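Local coordinates for protein putative cytochrome P450 120 (Synechocystis sp., PDB 2VE3) that probably works as a heme-dependent monooxygenase of the cytochrome P450 family, and binds retinoic acid in a pocket next to the heme, at residues 16-21 and 48-53; 79-84 and 180-185; 171-176 and 201-206. All blocks are in the same frame, centred on the assembly; numbering follows the deposited sequence.

Contact 1: 16-21 and 48-53; sequences GDFGLP and KTRLFG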
loop_
_atom_site.group_PDB
_atom_site.type_symbol
_atom_site.label_atom_id
_atom_site.label_comp_id
_atom_site.label_asym_id
_atom_site.label_seq_id
_atom_site.Cartn_x
_atom_site.Cartn_y
_atom_site.Cartn_z
ATOM N N GLY A 16 -20.216 -20.008 6.054
ATOM C CA GLY A 16 -19.383 -19.200 6.936
ATOM C C GLY A 16 -20.061 -18.850 8.251
ATOM O O GLY A 16 -21.289 -18.752 8.308
ATOM N N ASP A 17 -19.253 -18.665 9.297
ATOM C CA ASP A 17 -19.733 -18.304 10.644
ATOM C C ASP A 17 -19.785 -16.788 10.887
ATOM O O ASP A 17 -18.805 -16.077 10.648
ATOM C CB ASP A 17 -18.846 -18.947 11.709
ATOM C CG ASP A 17 -18.838 -20.458 11.630
ATOM O OD1 ASP A 17 -19.864 -21.042 11.208
ATOM O OD2 ASP A 17 -17.806 -21.060 12.001
ATOM N N PHE A 18 -20.932 -16.313 11.363
ATOM C CA PHE A 18 -21.129 -14.901 11.686
ATOM C C PHE A 18 -20.628 -14.553 13.073
ATOM O O PHE A 18 -20.294 -13.397 13.334
ATOM C CB PHE A 18 -22.605 -14.507 11.561
ATOM C CG PHE A 18 -23.028 -14.128 10.163
ATOM C CD1 PHE A 18 -22.102 -13.700 9.222
ATOM C CD2 PHE A 18 -24.364 -14.160 9.802
ATOM C CE1 PHE A 18 -22.505 -13.340 7.944
ATOM C CE2 PHE A 18 -24.768 -13.794 8.525
ATOM C CZ PHE A 18 -23.835 -13.381 7.604
ATOM N N GLY A 19 -20.575 -15.556 13.957
ATOM C CA GLY A 19 -20.122 -15.371 15.345
ATOM C C GLY A 19 -21.088 -14.558 16.197
ATOM O O GLY A 19 -22.290 -14.537 15.930
ATOM N N LEU A 20 -20.556 -13.889 17.218
ATOM C CA LEU A 20 -21.351 -13.036 18.113
ATOM C C LEU A 20 -21.990 -11.878 17.361
ATOM O O LEU A 20 -21.464 -11.456 16.334
ATOM C CB LEU A 20 -20.475 -12.471 19.239
ATOM C CG LEU A 20 -19.881 -13.483 20.217
ATOM C CD1 LEU A 20 -18.586 -12.989 20.874
ATOM C CD2 LEU A 20 -20.927 -13.878 21.248
ATOM N N PRO A 21 -23.122 -11.343 17.884
ATOM C CA PRO A 21 -23.675 -10.120 17.298
ATOM C C PRO A 21 -22.655 -8.981 17.372
ATOM O O PRO A 21 -21.903 -8.882 18.345
ATOM C CB PRO A 21 -24.895 -9.819 18.182
ATOM C CG PRO A 21 -25.243 -11.118 18.797
ATOM C CD PRO A 21 -23.936 -11.811 19.021
ATOM N N LYS A 48 -18.572 -16.308 3.966
ATOM C CA LYS A 48 -19.101 -15.167 4.704
ATOM C C LYS A 48 -18.607 -15.108 6.161
ATOM O O LYS A 48 -18.274 -16.126 6.794
ATOM C CB LYS A 48 -20.634 -15.118 4.641
ATOM C CG LYS A 48 -21.329 -16.122 5.552
ATOM C CD LYS A 48 -22.834 -16.073 5.389
ATOM C CE LYS A 48 -23.477 -17.276 6.053
ATOM N NZ LYS A 48 -23.372 -17.138 7.520
ATOM N N THR A 49 -18.553 -13.890 6.681
ATOM C CA THR A 49 -18.181 -13.660 8.056
ATOM C C THR A 49 -18.891 -12.392 8.512
ATOM O O THR A 49 -19.716 -11.840 7.784
ATOM C CB THR A 49 -16.637 -13.553 8.202
ATOM O OG1 THR A 49 -16.285 -13.323 9.572
ATOM C CG2 THR A 49 -16.076 -12.444 7.339
ATOM N N ARG A 50 -18.579 -11.943 9.720
ATOM C CA ARG A 50 -19.081 -10.666 10.197
ATOM C C ARG A 50 -17.918 -9.896 10.789
ATOM O O ARG A 50 -17.160 -10.414 11.601
ATOM C CB ARG A 50 -20.211 -10.871 11.201
ATOM C CG ARG A 50 -20.630 -9.622 11.991
ATOM C CD ARG A 50 -21.735 -9.982 12.950
ATOM N NE ARG A 50 -22.981 -10.265 12.241
ATOM C CZ ARG A 50 -23.879 -11.175 12.616
ATOM N NH1 ARG A 50 -23.673 -11.922 13.691
ATOM N NH2 ARG A 50 -24.979 -11.351 11.896
ATOM N N LEU A 51 -17.752 -8.664 10.333
ATOM C CA LEU A 51 -16.640 -7.843 10.780
ATOM C C LEU A 51 -17.138 -6.434 11.055
ATOM O O LEU A 51 -17.850 -5.864 10.243
ATOM C CB LEU A 51 -15.509 -7.835 9.740
ATOM C CG LEU A 51 -14.937 -9.174 9.235
ATOM C CD1 LEU A 51 -14.029 -8.925 8.023
ATOM C CD2 LEU A 51 -14.198 -9.935 10.312
ATOM N N PHE A 52 -16.781 -5.906 12.225
ATOM C CA PHE A 52 -17.123 -4.534 12.649
ATOM C C PHE A 52 -18.610 -4.241 12.439
ATOM O O PHE A 52 -18.970 -3.183 11.919
ATOM C CB PHE A 52 -16.289 -3.497 11.887
ATOM C CG PHE A 52 -14.806 -3.757 11.902
ATOM C CD1 PHE A 52 -14.001 -3.196 12.888
ATOM C CD2 PHE A 52 -14.214 -4.539 10.913
ATOM C CE1 PHE A 52 -12.636 -3.424 12.901
ATOM C CE2 PHE A 52 -12.848 -4.768 10.907
ATOM C CZ PHE A 52 -12.055 -4.215 11.907
ATOM N N GLY A 53 -19.447 -5.211 12.791
ATOM C CA GLY A 53 -20.896 -5.093 12.685
ATOM C C GLY A 53 -21.510 -5.305 11.315
ATOM O O GLY A 53 -22.727 -5.167 11.175
HETATM O O HOH W 1 -16.622 -17.378 8.315
#
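Phe-18 is clasped between two cationic side chains from the strand, with Lys-48 NZ over the centre of one face of its ring and the Arg-50 guanidinium stacked, displaced, on the other side. Lys-48 NZ stands 3.6 Å from the centroid of the Phe-18 ring and 7° off its normal, a cation-pi contact over the face. The lysine chain crosses the phenylalanine at about a right angle, its CD 3.6 Å from Phe-18 CZ, and the bend at chi4 turns NZ back toward the loop. There NZ donates to Gly-16 O at 2.8 Å, meeting that oxygen from above its carbonyl plane, so one ammonium group grips both backbone and ring.

On the arginine side, the guanidinium of Arg-50 stacks with planes 29° apart and centres 4.6 Å from each other, a tilted overlap in which Phe-18 CB lies over the guanidinium, offset toward its rim. NH1 of Arg-50 also makes a weak hydrogen bond to Leu-20 O at 3.5 Å. At the ring edge, Phe-18 CE1 comes to 3.2 Å from Thr-49 O. Between the backbones, water 1 lies 2.6 Å from Lys-48 O and is weakly bonded to Asp-17 N.

The two segments run in nearly the same direction, 18° apart, so the loop lies alongside strand 47-51, at the outer edge of a five-stranded mixed sheet. Thr-49 points away, its OG1 bonded to Glu-25, while Arg-50 NE is held by Asn-55 of the adjacent strand 54-59. Trp-340 also meets the Phe-18 ring, and helices 26-31 and 35-43 pack against Leu-51.

Contact 2: 79-84 and 180-185; sequences TWPLST and GLFSLP. With REA (retinoic acid), chain D.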
loop_
_atom_site.group_PDB
_atom_site.type_symbol
_atom_site.label_atom_id
_atom_site.label_comp_id
_atom_site.label_asym_id
_atom_site.label_seq_id
_atom_site.Cartn_x
_atom_site.Cartn_y
_atom_site.Cartn_z
ATOM N N THR A 79 -15.742 0.933 0.562
ATOM C CA THR A 79 -15.824 1.210 1.983
ATOM C C THR A 79 -14.575 0.695 2.695
ATOM O O THR A 79 -13.711 0.069 2.087
ATOM C CB THR A 79 -17.143 0.645 2.577
ATOM O OG1 THR A 79 -17.410 1.264 3.836
ATOM C CG2 THR A 79 -17.082 -0.877 2.711
ATOM N N TRP A 80 -14.487 0.987 3.987
ATOM C CA TRP A 80 -13.378 0.544 4.818
ATOM C C TRP A 80 -13.964 0.224 6.188
ATOM O O TRP A 80 -15.019 0.746 6.527
ATOM C CB TRP A 80 -12.286 1.619 4.893
ATOM C CG TRP A 80 -11.437 1.735 3.607
ATOM C CD1 TRP A 80 -11.466 2.748 2.687
ATOM C CD2 TRP A 80 -10.484 0.779 3.114
ATOM N NE1 TRP A 80 -10.583 2.485 1.662
ATOM C CE2 TRP A 80 -9.967 1.288 1.900
ATOM C CE3 TRP A 80 -10.020 -0.464 3.583
ATOM C CZ2 TRP A 80 -9.008 0.608 1.151
ATOM C CZ3 TRP A 80 -9.055 -1.136 2.837
ATOM C CH2 TRP A 80 -8.559 -0.597 1.638
ATOM N N PRO A 81 -13.306 -0.660 6.959
ATOM C CA PRO A 81 -13.692 -0.917 8.355
ATOM C C PRO A 81 -13.932 0.365 9.197
ATOM O O PRO A 81 -13.326 1.403 8.943
ATOM C CB PRO A 81 -12.509 -1.727 8.889
ATOM C CG PRO A 81 -11.991 -2.460 7.664
ATOM C CD PRO A 81 -12.161 -1.494 6.539
ATOM N N LEU A 82 -14.823 0.280 10.178
ATOM C CA LEU A 82 -15.267 1.453 10.945
ATOM C C LEU A 82 -14.123 2.306 11.513
ATOM O O LEU A 82 -14.177 3.546 11.459
ATOM C CB LEU A 82 -16.243 1.041 12.083
ATOM C CG LEU A 82 -16.763 2.221 12.929
ATOM C CD1 LEU A 82 -17.460 3.253 12.043
ATOM C CD2 LEU A 82 -17.670 1.800 14.089
ATOM N N SER A 83 -13.114 1.641 12.074
ATOM C CA SER A 83 -11.931 2.307 12.603
ATOM C C SER A 83 -11.178 3.091 11.523
ATOM O O SER A 83 -10.754 4.220 11.759
ATOM C CB SER A 83 -10.992 1.279 13.237
ATOM O OG SER A 83 -10.608 0.297 12.281
ATOM N N THR A 84 -11.011 2.473 10.351
ATOM C CA THR A 84 -10.297 3.084 9.219
ATOM C C THR A 84 -11.006 4.341 8.720
ATOM O O THR A 84 -10.366 5.356 8.468
ATOM C CB THR A 84 -10.160 2.106 8.020
ATOM O OG1 THR A 84 -9.990 0.770 8.496
ATOM C CG2 THR A 84 -8.984 2.500 7.120
ATOM N N GLY A 180 -3.676 2.105 14.843
ATOM C CA GLY A 180 -5.107 2.046 15.129
ATOM C C GLY A 180 -6.013 1.949 13.926
ATOM O O GLY A 180 -7.208 1.757 14.087
ATOM N N LEU A 181 -5.459 2.097 12.717
ATOM C CA LEU A 181 -6.248 2.099 11.481
ATOM C C LEU A 181 -7.111 0.841 11.317
ATOM O O LEU A 181 -8.305 0.929 10.974
ATOM C CB LEU A 181 -5.343 2.296 10.251
ATOM C CG LEU A 181 -5.032 3.745 9.854
ATOM C CD1 LEU A 181 -3.824 3.779 8.947
ATOM C CD2 LEU A 181 -6.239 4.444 9.205
ATOM N N PHE A 182 -6.511 -0.318 11.575
ATOM C CA PHE A 182 -7.274 -1.566 11.627
ATOM C C PHE A 182 -7.234 -2.120 13.052
ATOM O O PHE A 182 -6.292 -2.803 13.445
ATOM C CB PHE A 182 -6.783 -2.565 10.574
ATOM C CG PHE A 182 -6.980 -2.086 9.148
ATOM C CD1 PHE A 182 -8.062 -2.533 8.391
ATOM C CD2 PHE A 182 -6.095 -1.185 8.568
ATOM C CE1 PHE A 182 -8.247 -2.093 7.070
ATOM C CE2 PHE A 182 -6.279 -0.739 7.242
ATOM C CZ PHE A 182 -7.362 -1.192 6.507
ATOM N N SER A 183 -8.265 -1.761 13.813
ATOM C CA SER A 183 -8.374 -2.063 15.245
ATOM C C SER A 183 -9.834 -1.993 15.690
ATOM O O SER A 183 -10.713 -1.580 14.915
ATOM C CB SER A 183 -7.532 -1.075 16.071
ATOM O OG SER A 183 -8.029 0.242 15.921
ATOM N N LEU A 184 -10.086 -2.387 16.942
ATOM C CA LEU A 184 -11.411 -2.242 17.549
ATOM C C LEU A 184 -11.688 -0.756 17.775
ATOM O O LEU A 184 -10.940 -0.115 18.510
ATOM C CB LEU A 184 -11.496 -2.963 18.907
ATOM C CG LEU A 184 -11.432 -4.483 19.057
ATOM C CD1 LEU A 184 -11.839 -4.864 20.504
ATOM C CD2 LEU A 184 -12.290 -5.226 18.031
ATOM N N PRO A 185 -12.771 -0.221 17.167
ATOM C CA PRO A 185 -13.046 1.218 17.239
ATOM C C PRO A 185 -13.597 1.648 18.617
ATOM O O PRO A 185 -14.669 2.250 18.708
ATOM C CB PRO A 185 -14.068 1.441 16.118
ATOM C CG PRO A 185 -14.779 0.120 15.984
ATOM C CD PRO A 185 -13.818 -0.954 16.418
HETATM C C1 REA D . -4.407 2.453 1.009
HETATM C C2 REA D . -4.867 3.866 0.666
HETATM C C3 REA D . -6.394 3.944 0.692
HETATM C C4 REA D . -6.903 3.743 2.117
HETATM C C5 REA D . -6.212 2.603 2.837
HETATM C C6 REA D . -5.049 2.007 2.336
HETATM C C7 REA D . -4.432 0.930 3.121
HETATM C C8 REA D . -5.011 -0.413 3.090
HETATM C C9 REA D . -4.462 -1.434 4.007
HETATM C C10 REA D . -5.326 -2.564 4.275
HETATM C C11 REA D . -4.886 -3.949 4.276
HETATM C C12 REA D . -6.007 -4.878 4.137
HETATM C C13 REA D . -6.178 -6.055 4.987
HETATM C C14 REA D . -7.253 -6.882 4.603
HETATM C C15 REA D . -7.329 -8.310 4.851
HETATM C C16 REA D . -4.849 1.473 -0.095
HETATM C C17 REA D . -2.881 2.492 1.096
HETATM C C18 REA D . -6.813 2.142 4.143
HETATM C C19 REA D . -3.113 -1.309 4.673
HETATM C C20 REA D . -5.283 -6.315 6.170
HETATM O O1 REA D . -6.383 -8.918 5.379
HETATM O O2 REA D . -8.353 -8.936 4.536
#
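Ser-83 and Thr-84, in the first turn of helix 82-88, both donate their hydroxyls to Leu-181 O. Ser-83 OG is at 2.7 Å and Thr-84 OG1 at 3.0 Å from that oxygen; the two approach from opposite faces of its carbonyl plane, 43° and 40° out of it, so the acceptor is pinched between them. Ser-83 OG sits between its own backbone N and carbonyl carbon (chi1 58°), within reach of a weak, nearly straight bond from Ser-183 N. The turn is further closed by Ser-183 OG, which donates to Gly-180 O. The Thr-84 hydroxyl that bonds Leu-181 O also lies over a face of the Phe-182 ring, toward its rim.

Apolar contacts flank this polar core. Pro-81 CG lies 3.8 Å from Phe-182 CE1, and Trp-80 CE3 comes to the edge of the same ring. At the far end Leu-82 CD2 meets Pro-185 CG, also at 3.8 Å, the side chains crossing at about a right angle.

Retinoic acid supplies the third kind of contact. Its methyl C18 sits 3.8 Å above the Trp-80 ring plane, over the centre, and C10 of the polyene is 3.3 Å from Phe-182 CZ. Trp-80 touches the heme as well. Such a pairing of the B-C region with the F-G loop is characteristic of the P450 substrate pocket, to whose wall Trp-80, Thr-84 and Phe-182 contribute.

Contact 3: 171-176 and 201-206; sequences FPWFET and ALLLAE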
loop_
_atom_site.group_PDB
_atom_site.type_symbol
_atom_site.label_atom_id
_atom_site.label_comp_id
_atom_site.label_asym_id
_atom_site.label_seq_id
_atom_site.Cartn_x
_atom_site.Cartn_y
_atom_site.Cartn_z
ATOM N N PHE A 171 6.781 11.752 12.756
ATOM C CA PHE A 171 6.982 10.306 12.583
ATOM C C PHE A 171 6.401 9.506 13.753
ATOM O O PHE A 171 5.590 8.617 13.529
ATOM C CB PHE A 171 8.475 9.998 12.348
ATOM C CG PHE A 171 8.786 8.541 12.141
ATOM C CD1 PHE A 171 8.420 7.894 10.967
ATOM C CD2 PHE A 171 9.469 7.818 13.117
ATOM C CE1 PHE A 171 8.712 6.549 10.773
ATOM C CE2 PHE A 171 9.777 6.465 12.929
ATOM C CZ PHE A 171 9.396 5.833 11.749
ATOM N N PRO A 172 6.784 9.836 15.003
ATOM C CA PRO A 172 6.197 9.180 16.175
ATOM C C PRO A 172 4.663 9.175 16.184
ATOM O O PRO A 172 4.051 8.146 16.508
ATOM C CB PRO A 172 6.713 10.030 17.337
ATOM C CG PRO A 172 7.994 10.618 16.835
ATOM C CD PRO A 172 7.809 10.830 15.386
ATOM N N TRP A 173 4.057 10.307 15.831
ATOM C CA TRP A 173 2.607 10.435 15.741
ATOM C C TRP A 173 2.000 9.546 14.644
ATOM O O TRP A 173 1.006 8.864 14.874
ATOM C CB TRP A 173 2.206 11.903 15.515
ATOM C CG TRP A 173 2.377 12.787 16.730
ATOM C CD1 TRP A 173 2.410 12.392 18.048
ATOM C CD2 TRP A 173 2.488 14.212 16.744
ATOM N NE1 TRP A 173 2.560 13.485 18.874
ATOM C CE2 TRP A 173 2.613 14.613 18.101
ATOM C CE3 TRP A 173 2.507 15.193 15.744
ATOM C CZ2 TRP A 173 2.751 15.949 18.482
ATOM C CZ3 TRP A 173 2.643 16.524 16.124
ATOM C CH2 TRP A 173 2.763 16.889 17.489
ATOM N N PHE A 174 2.593 9.562 13.455
ATOM C CA PHE A 174 2.125 8.730 12.355
ATOM C C PHE A 174 2.166 7.242 12.666
ATOM O O PHE A 174 1.261 6.501 12.299
ATOM C CB PHE A 174 2.902 9.030 11.078
ATOM C CG PHE A 174 2.045 9.566 9.976
ATOM C CD1 PHE A 174 1.364 8.694 9.130
ATOM C CD2 PHE A 174 1.896 10.932 9.788
ATOM C CE1 PHE A 174 0.562 9.177 8.110
ATOM C CE2 PHE A 174 1.092 11.429 8.760
ATOM C CZ PHE A 174 0.421 10.547 7.926
ATOM N N GLU A 175 3.203 6.821 13.369
ATOM C CA GLU A 175 3.367 5.428 13.773
ATOM C C GLU A 175 2.239 4.967 14.680
ATOM O O GLU A 175 1.699 3.871 14.506
ATOM C CB GLU A 175 4.741 5.225 14.424
ATOM C CG GLU A 175 5.877 5.575 13.478
ATOM C CD GLU A 175 5.982 4.593 12.315
ATOM O OE1 GLU A 175 5.495 4.892 11.186
ATOM O OE2 GLU A 175 6.549 3.511 12.543
ATOM N N THR A 176 1.878 5.834 15.629
ATOM C CA THR A 176 0.719 5.636 16.499
ATOM C C THR A 176 -0.626 5.701 15.735
ATOM O O THR A 176 -1.515 4.879 15.950
ATOM C CB THR A 176 0.734 6.694 17.629
ATOM O OG1 THR A 176 2.020 6.665 18.262
ATOM C CG2 THR A 176 -0.336 6.419 18.652
ATOM N N ALA A 201 -5.482 13.872 15.719
ATOM C CA ALA A 201 -5.762 15.248 16.156
ATOM C C ALA A 201 -4.488 16.081 16.149
ATOM O O ALA A 201 -4.469 17.212 15.648
ATOM C CB ALA A 201 -6.395 15.258 17.549
ATOM N N LEU A 202 -3.424 15.512 16.703
ATOM C CA LEU A 202 -2.128 16.178 16.755
ATOM C C LEU A 202 -1.541 16.399 15.367
ATOM O O LEU A 202 -0.960 17.449 15.104
ATOM C CB LEU A 202 -1.155 15.391 17.639
ATOM C CG LEU A 202 -1.458 15.359 19.143
ATOM C CD1 LEU A 202 -0.658 14.246 19.831
ATOM C CD2 LEU A 202 -1.182 16.699 19.809
ATOM N N LEU A 203 -1.700 15.415 14.480
ATOM C CA LEU A 203 -1.196 15.535 13.112
ATOM C C LEU A 203 -1.955 16.574 12.298
ATOM O O LEU A 203 -1.337 17.324 11.549
ATOM C CB LEU A 203 -1.219 14.184 12.374
ATOM C CG LEU A 203 -0.247 13.102 12.858
ATOM C CD1 LEU A 203 -0.726 11.724 12.457
ATOM C CD2 LEU A 203 1.158 13.376 12.341
ATOM N N LEU A 204 -3.284 16.611 12.421
ATOM C CA LEU A 204 -4.084 17.591 11.671
ATOM C C LEU A 204 -3.739 19.018 12.118
ATOM O O LEU A 204 -3.608 19.917 11.284
ATOM C CB LEU A 204 -5.587 17.328 11.845
ATOM C CG LEU A 204 -6.228 16.080 11.231
ATOM C CD1 LEU A 204 -7.667 15.973 11.729
ATOM C CD2 LEU A 204 -6.200 16.125 9.712
ATOM N N ALA A 205 -3.559 19.206 13.428
ATOM C CA ALA A 205 -3.219 20.511 13.986
ATOM C C ALA A 205 -1.898 21.020 13.422
ATOM O O ALA A 205 -1.764 22.203 13.147
ATOM C CB ALA A 205 -3.188 20.458 15.518
ATOM N N GLU A 206 -0.938 20.116 13.234
ATOM C CA GLU A 206 0.340 20.430 12.587
ATOM C C GLU A 206 0.220 20.702 11.099
ATOM O O GLU A 206 0.849 21.623 10.585
ATOM C CB GLU A 206 1.353 19.295 12.793
ATOM C CG GLU A 206 1.890 19.223 14.194
ATOM C CD GLU A 206 2.508 20.541 14.623
ATOM O OE1 GLU A 206 3.593 20.879 14.090
ATOM O OE2 GLU A 206 1.897 21.236 15.477
#
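The indole of Trp-173 carries Leu-202 on one face and meets Leu-203 and Glu-206 at its edge. Leu-202 CB stands 3.8 Å from the centroid of the six-membered ring and only 8° off its normal, a CH-pi contact. The same leucine reaches over the pyrrole part with a methyl, CD1, which comes to 3.4 Å from Trp-173 NE1. Near the ring plane, Glu-206 CG abuts CZ3 at 3.4 Å; the glutamate therefore touches through its aliphatic part, and its carboxylate plane is steeply inclined to the indole. Leu-203 CD2 fills the inner edge, 3.7 Å from Trp-173 CB.

The smaller Phe-174 ring is met by that same methyl: Leu-203 CD2 lies 3.6 Å from Phe-174 CD2, approaching obliquely, neither over the face nor at the edge, so one methyl touches both the CB of Trp-173 and the ring of Phe-174. With a chi1 of -117°, well away from a staggered value, Phe-174 does not aim its CB at the partner helix, yet the end of its side chain comes nearer, to Leu-203. The Phe-174 ring also meets Phe-152 and Leu-249, Leu-252 and Phe-253 of helix 241-272.

The contact is van der Waals and CH-pi in character; apart from Trp-173 NE1, the side-chain atoms that meet are carbons. Trp-173 and Leu-203 mark the closest backbone approach, 6.9 Å between their CA atoms, and the short helical axes come within 9.8 Å of each other. A polar link lies a little further along, where Thr-176 O is bonded by Ser-196 OG of the partner helix. With N-to-C directions 137° apart, the helices make an oblique, roughly antiparallel pair. By their place in the chain they probably correspond to helices F and G of the cytochrome P450 fold, a pair passing over what is probably helix I (here 241-272) above the heme.

From the N terminus, contact 1 closes first, folding the loop before helix 26-31 onto edge strand 47-51 within about forty residues. Contact 2 opens afterwards and spans far more of the chain, bringing the start of helix 82-88 to segment 180-185. Contact 3 begins inside that span, just before 180-185, and ends beyond it, so contacts 2 and 3 cross and share helix 170-181 while their centres lie 17 Å apart. Contacts 1 and 2 touch through Phe-52, whose CE1 is 3.3 Å from Ser-183 O. Together they join the N-terminal sheet region, the retinoic acid pocket and the helical pair 170-181 and 192-215.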